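Local coordinates for putative cell invasion protein with MAC/Perforin domain (Bacteroides thetaiotaomicron VPI-5482, PDB 3KK7) that is of unproven function but, as a member of the membrane-attack complex/perforin family, probably acts at membranes, possibly in pore formation or cell invasion, at residues A[294-306]-A[320-334]. Sequence-based numbering, arbitrary orientation.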
loop_
_atom_site.group_PDB
_atom_site.type_symbol
_atom_site.label_atom_id
_atom_site.label_comp_id
_atom_site.label_asym_id
_atom_site.label_seq_id
_atom_site.Cartn_x
_atom_site.Cartn_y
_atom_site.Cartn_z
ATOM N N SER A 294 0.645 -26.863 -12.243
ATOM C CA SER A 294 -0.706 -26.393 -12.313
ATOM C C SER A 294 -0.708 -25.189 -13.230
ATOM O O SER A 294 0.179 -24.358 -13.148
ATOM C CB SER A 294 -1.213 -26.025 -10.917
ATOM O OG SER A 294 -2.460 -25.342 -10.955
ATOM N N ILE A 295 -1.682 -25.103 -14.125
ATOM C CA ILE A 295 -1.775 -23.943 -14.984
ATOM C C ILE A 295 -3.059 -23.161 -14.753
ATOM O O ILE A 295 -4.002 -23.646 -14.112
ATOM C CB ILE A 295 -1.654 -24.305 -16.446
ATOM C CG1 ILE A 295 -2.790 -25.212 -16.885
ATOM C CG2 ILE A 295 -0.334 -24.947 -16.710
ATOM C CD1 ILE A 295 -3.126 -24.967 -18.337
ATOM N N LYS A 296 -3.045 -21.937 -15.254
ATOM C CA LYS A 296 -4.183 -21.033 -15.222
ATOM C C LYS A 296 -4.040 -20.117 -16.406
ATOM O O LYS A 296 -2.947 -19.597 -16.640
ATOM C CB LYS A 296 -4.214 -20.180 -13.946
ATOM C CG LYS A 296 -5.524 -19.329 -13.835
ATOM C CD LYS A 296 -5.736 -18.622 -12.470
ATOM C CE LYS A 296 -4.878 -17.385 -12.279
ATOM N NZ LYS A 296 -5.352 -16.605 -11.095
ATOM N N THR A 297 -5.120 -19.915 -17.159
ATOM C CA THR A 297 -5.086 -19.006 -18.302
ATOM C C THR A 297 -5.783 -17.727 -17.897
ATOM O O THR A 297 -6.704 -17.742 -17.081
ATOM C CB THR A 297 -5.723 -19.603 -19.559
ATOM O OG1 THR A 297 -7.027 -20.099 -19.259
ATOM C CG2 THR A 297 -4.879 -20.730 -20.103
ATOM N N LEU A 298 -5.285 -16.618 -18.434
ATOM C CA LEU A 298 -5.831 -15.296 -18.183
ATOM C C LEU A 298 -6.369 -14.799 -19.506
ATOM O O LEU A 298 -5.594 -14.637 -20.456
ATOM C CB LEU A 298 -4.759 -14.335 -17.702
ATOM C CG LEU A 298 -4.056 -14.667 -16.397
ATOM C CD1 LEU A 298 -3.144 -13.515 -16.028
ATOM C CD2 LEU A 298 -5.028 -14.910 -15.297
ATOM N N GLY A 299 -7.682 -14.583 -19.578
ATOM C CA GLY A 299 -8.319 -14.106 -20.797
ATOM C C GLY A 299 -8.546 -15.224 -21.783
ATOM O O GLY A 299 -8.331 -16.390 -21.477
ATOM N N GLY A 300 -8.976 -14.851 -22.982
ATOM C CA GLY A 300 -9.309 -15.825 -24.032
ATOM C C GLY A 300 -10.515 -16.649 -23.651
ATOM O O GLY A 300 -11.281 -16.268 -22.772
ATOM N N ALA A 301 -10.682 -17.783 -24.322
ATOM C CA ALA A 301 -11.775 -18.700 -24.046
ATOM C C ALA A 301 -11.204 -20.077 -24.199
ATOM O O ALA A 301 -10.097 -20.217 -24.710
ATOM C CB ALA A 301 -12.906 -18.485 -25.016
ATOM N N TYR A 302 -11.944 -21.086 -23.737
ATOM C CA TYR A 302 -11.592 -22.504 -23.935
ATOM C C TYR A 302 -10.306 -22.880 -23.204
ATOM O O TYR A 302 -9.572 -23.788 -23.607
ATOM C CB TYR A 302 -11.511 -22.847 -25.436
ATOM C CG TYR A 302 -12.770 -22.472 -26.195
ATOM C CD1 TYR A 302 -13.918 -23.278 -26.133
ATOM C CD2 TYR A 302 -12.828 -21.293 -26.960
ATOM C CE1 TYR A 302 -15.096 -22.925 -26.820
ATOM C CE2 TYR A 302 -13.997 -20.926 -27.650
ATOM C CZ TYR A 302 -15.129 -21.744 -27.574
ATOM O OH TYR A 302 -16.283 -21.379 -28.253
ATOM N N GLY A 303 -10.065 -22.188 -22.099
ATOM C CA GLY A 303 -8.866 -22.398 -21.306
ATOM C C GLY A 303 -9.155 -22.810 -19.881
ATOM O O GLY A 303 -9.966 -23.688 -19.626
ATOM N N TYR A 304 -8.461 -22.180 -18.940
ATOM C CA TYR A 304 -8.525 -22.604 -17.554
ATOM C C TYR A 304 -8.496 -21.402 -16.639
ATOM O O TYR A 304 -7.458 -21.051 -16.080
ATOM C CB TYR A 304 -7.394 -23.601 -17.262
ATOM C CG TYR A 304 -7.494 -24.866 -18.101
ATOM C CD1 TYR A 304 -8.172 -25.992 -17.629
ATOM C CD2 TYR A 304 -6.934 -24.923 -19.370
ATOM C CE1 TYR A 304 -8.272 -27.152 -18.389
ATOM C CE2 TYR A 304 -7.034 -26.062 -20.141
ATOM C CZ TYR A 304 -7.705 -27.181 -19.644
ATOM O OH TYR A 304 -7.783 -28.323 -20.409
ATOM N N SER A 305 -9.673 -20.817 -16.471
ATOM C CA SER A 305 -9.863 -19.589 -15.712
ATOM C C SER A 305 -9.511 -19.746 -14.227
ATOM O O SER A 305 -9.147 -18.770 -13.565
ATOM C CB SER A 305 -11.319 -19.090 -15.871
ATOM O OG SER A 305 -12.277 -20.037 -15.403
ATOM N N ILE A 306 -9.646 -20.967 -13.718
ATOM C CA ILE A 306 -9.369 -21.292 -12.324
ATOM C C ILE A 306 -8.152 -22.191 -12.335
ATOM O O ILE A 306 -8.090 -23.131 -13.116
ATOM C CB ILE A 306 -10.555 -22.073 -11.679
ATOM C CG1 ILE A 306 -11.811 -21.176 -11.646
ATOM C CG2 ILE A 306 -10.182 -22.598 -10.267
ATOM C CD1 ILE A 306 -13.152 -21.935 -11.401
ATOM N N LEU A 320 -3.446 -26.341 -25.137
ATOM C CA LEU A 320 -3.994 -24.997 -25.059
ATOM C C LEU A 320 -4.258 -24.400 -26.456
ATOM O O LEU A 320 -4.504 -23.190 -26.582
ATOM C CB LEU A 320 -3.088 -24.082 -24.227
ATOM C CG LEU A 320 -2.966 -24.489 -22.751
ATOM C CD1 LEU A 320 -1.821 -23.738 -22.065
ATOM C CD2 LEU A 320 -4.284 -24.299 -22.033
ATOM N N THR A 321 -4.247 -25.229 -27.501
ATOM C CA THR A 321 -4.374 -24.691 -28.844
ATOM C C THR A 321 -5.681 -23.906 -29.028
ATOM O O THR A 321 -5.627 -22.775 -29.461
ATOM C CB THR A 321 -4.142 -25.754 -29.936
ATOM O OG1 THR A 321 -2.825 -26.295 -29.770
ATOM C CG2 THR A 321 -4.258 -25.141 -31.335
ATOM N N PRO A 322 -6.840 -24.470 -28.636
ATOM C CA PRO A 322 -8.092 -23.699 -28.749
ATOM C C PRO A 322 -8.032 -22.380 -28.005
ATOM O O PRO A 322 -8.495 -21.356 -28.526
ATOM C CB PRO A 322 -9.142 -24.617 -28.120
ATOM C CG PRO A 322 -8.571 -25.985 -28.281
ATOM C CD PRO A 322 -7.086 -25.804 -28.073
ATOM N N TRP A 323 -7.476 -22.398 -26.795
ATOM C CA TRP A 323 -7.343 -21.166 -26.030
ATOM C C TRP A 323 -6.437 -20.139 -26.750
ATOM O O TRP A 323 -6.759 -18.946 -26.818
ATOM C CB TRP A 323 -6.824 -21.446 -24.620
ATOM C CG TRP A 323 -6.502 -20.228 -23.907
ATOM C CD1 TRP A 323 -7.366 -19.410 -23.230
ATOM C CD2 TRP A 323 -5.214 -19.631 -23.796
ATOM N NE1 TRP A 323 -6.679 -18.343 -22.693
ATOM C CE2 TRP A 323 -5.356 -18.463 -23.026
ATOM C CE3 TRP A 323 -3.954 -19.985 -24.250
ATOM C CZ2 TRP A 323 -4.287 -17.641 -22.722
ATOM C CZ3 TRP A 323 -2.895 -19.177 -23.946
ATOM C CH2 TRP A 323 -3.064 -18.014 -23.184
ATOM N N LEU A 324 -5.320 -20.600 -27.299
ATOM C CA LEU A 324 -4.407 -19.699 -27.964
ATOM C C LEU A 324 -5.132 -19.022 -29.112
ATOM O O LEU A 324 -5.054 -17.810 -29.270
ATOM C CB LEU A 324 -3.176 -20.446 -28.475
ATOM C CG LEU A 324 -2.116 -19.584 -29.174
ATOM C CD1 LEU A 324 -1.481 -18.620 -28.191
ATOM C CD2 LEU A 324 -1.064 -20.462 -29.822
ATOM N N GLN A 325 -5.871 -19.789 -29.902
ATOM C CA GLN A 325 -6.525 -19.203 -31.048
ATOM C C GLN A 325 -7.806 -18.447 -30.685
ATOM O O GLN A 325 -8.350 -17.737 -31.507
ATOM C CB GLN A 325 -6.725 -20.229 -32.163
ATOM C CG GLN A 325 -7.628 -21.375 -31.860
ATOM C CD GLN A 325 -7.489 -22.504 -32.889
ATOM O OE1 GLN A 325 -6.379 -22.816 -33.348
ATOM N NE2 GLN A 325 -8.615 -23.130 -33.244
ATOM N N SER A 326 -8.271 -18.572 -29.452
ATOM C CA SER A 326 -9.365 -17.743 -28.983
ATOM C C SER A 326 -8.875 -16.300 -28.805
ATOM O O SER A 326 -9.683 -15.356 -28.796
ATOM C CB SER A 326 -9.884 -18.252 -27.655
ATOM O OG SER A 326 -9.013 -17.835 -26.604
ATOM N N LEU A 327 -7.557 -16.136 -28.659
ATOM C CA LEU A 327 -6.959 -14.812 -28.425
ATOM C C LEU A 327 -6.960 -13.914 -29.665
ATOM O O LEU A 327 -6.602 -12.741 -29.584
ATOM C CB LEU A 327 -5.535 -14.949 -27.869
ATOM C CG LEU A 327 -5.389 -15.626 -26.498
ATOM C CD1 LEU A 327 -3.899 -15.750 -26.075
ATOM C CD2 LEU A 327 -6.210 -14.883 -25.439
ATOM N N ASN A 328 -7.364 -14.467 -30.806
ATOM C CA ASN A 328 -7.536 -13.678 -32.014
ATOM C C ASN A 328 -8.694 -12.710 -31.910
ATOM O O ASN A 328 -8.785 -11.780 -32.703
ATOM C CB ASN A 328 -7.734 -14.576 -33.233
ATOM C CG ASN A 328 -6.490 -15.377 -33.574
ATOM O OD1 ASN A 328 -5.365 -14.846 -33.594
ATOM N ND2 ASN A 328 -6.683 -16.662 -33.859
ATOM N N ASP A 329 -9.580 -12.929 -30.945
ATOM C CA ASP A 329 -10.656 -11.978 -30.642
ATOM C C ASP A 329 -10.201 -11.063 -29.500
ATOM O O ASP A 329 -10.289 -11.433 -28.321
ATOM C CB ASP A 329 -11.935 -12.733 -30.240
ATOM C CG ASP A 329 -13.100 -11.814 -29.949
ATOM O OD1 ASP A 329 -12.944 -10.584 -30.118
ATOM O OD2 ASP A 329 -14.172 -12.330 -29.552
ATOM N N PRO A 330 -9.762 -9.844 -29.836
ATOM C CA PRO A 330 -9.265 -8.984 -28.766
ATOM C C PRO A 330 -10.318 -8.642 -27.683
ATOM O O PRO A 330 -9.959 -8.133 -26.625
ATOM C CB PRO A 330 -8.750 -7.749 -29.509
ATOM C CG PRO A 330 -9.498 -7.726 -30.807
ATOM C CD PRO A 330 -10.014 -9.105 -31.083
ATOM N N LYS A 331 -11.592 -8.943 -27.922
ATOM C CA LYS A 331 -12.633 -8.737 -26.915
ATOM C C LYS A 331 -12.380 -9.634 -25.691
ATOM O O LYS A 331 -12.847 -9.356 -24.580
ATOM C CB LYS A 331 -14.018 -9.039 -27.515
ATOM C CG LYS A 331 -14.419 -8.147 -28.723
ATOM C CD LYS A 331 -15.576 -8.734 -29.541
ATOM C CE LYS A 331 -15.735 -8.003 -30.864
ATOM N NZ LYS A 331 -16.735 -8.659 -31.738
ATOM N N THR A 332 -11.650 -10.731 -25.906
ATOM C CA THR A 332 -11.388 -11.680 -24.837
ATOM C C THR A 332 -10.134 -11.335 -24.022
ATOM O O THR A 332 -9.768 -12.065 -23.100
ATOM C CB THR A 332 -11.247 -13.091 -25.393
ATOM O OG1 THR A 332 -10.021 -13.202 -26.124
ATOM C CG2 THR A 332 -12.425 -13.420 -26.307
ATOM N N HIS A 333 -9.497 -10.215 -24.334
ATOM C CA HIS A 333 -8.246 -9.864 -23.689
ATOM C C HIS A 333 -8.471 -9.292 -22.284
ATOM O O HIS A 333 -9.564 -8.833 -21.956
ATOM C CB HIS A 333 -7.472 -8.912 -24.586
ATOM C CG HIS A 333 -6.995 -9.559 -25.842
ATOM N ND1 HIS A 333 -6.096 -8.959 -26.694
ATOM C CD2 HIS A 333 -7.259 -10.782 -26.369
ATOM C CE1 HIS A 333 -5.851 -9.774 -27.709
ATOM N NE2 HIS A 333 -6.545 -10.886 -27.537
ATOM N N THR A 334 -7.453 -9.361 -21.440
ATOM C CA THR A 334 -7.568 -8.819 -20.095
ATOM C C THR A 334 -6.184 -8.363 -19.661
ATOM O O THR A 334 -5.255 -8.416 -20.453
ATOM C CB THR A 334 -8.179 -9.844 -19.118
ATOM O OG1 THR A 334 -8.497 -9.184 -17.886
ATOM C CG2 THR A 334 -7.215 -11.003 -18.848
HETATM O O HOH W 1 -7.346 -24.820 -24.641
#
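The indole of Trp323 is sandwiched: over one face sits CG2 of Thr297, a CH-pi contact 3.8 Å from the centroid of the five-membered ring, and over the opposite face, toward the rim, lies CD1 of Leu327 from its own segment. At the ring's edge, in its plane, come the carbonyl oxygens of Leu298 and Gly299. Trp323 NE1 gives its hydrogen to Gly299 O over 2.8 Å at 161°; the acceptor Gly299 O lies in the indole plane, while NE1 stands above the plane of the Gly299 carbonyl. With CG anti to the backbone N (chi1 172°), Trp323 swings its ring into the loop 299-303. The ring of Tyr304 meets CD2 of Leu320 at its edge, CE2 to CD2 being 3.8 Å, and Ile295 CD1 reaches Leu320 tip to tip. Tyr302 likewise offers a ring edge to Ser326 CB, while its CB rests against Pro322 CB.

Two further bonds fasten the loop. Gly300 N donates to Thr332 O at 2.9 Å, and Ala301 N to Ser326 OG at 2.8 Å; that hydroxyl in turn donates to Trp323 O. Ala301 O approaches Trp323 CA at 3.2 Å in a CA-H...O contact, and one water joins Tyr302 O to Trp323 N. Positive phi at Gly299 and Gly300, which favours glycine, lets the loop lie close against Thr332 and Leu327, with CA of Gly300 3.5 Å from Leu327 CD2.

The contact thus ties the end of strand 288-298, in the large antiparallel sheet of the MACPF region, to helix 321-326 and the turns beyond it. Ala222 of the adjacent strand 220-230 touches both Thr297 and Leu320. Chemically, an apolar cluster at the strand gives way to a hydrogen-bonded glycine loop, where Trp323 serves both parts: its two faces take the methyls of Thr297 and Leu327, and its N-H bond to Gly299 O, with those methyls, probably holds the ring's rotation.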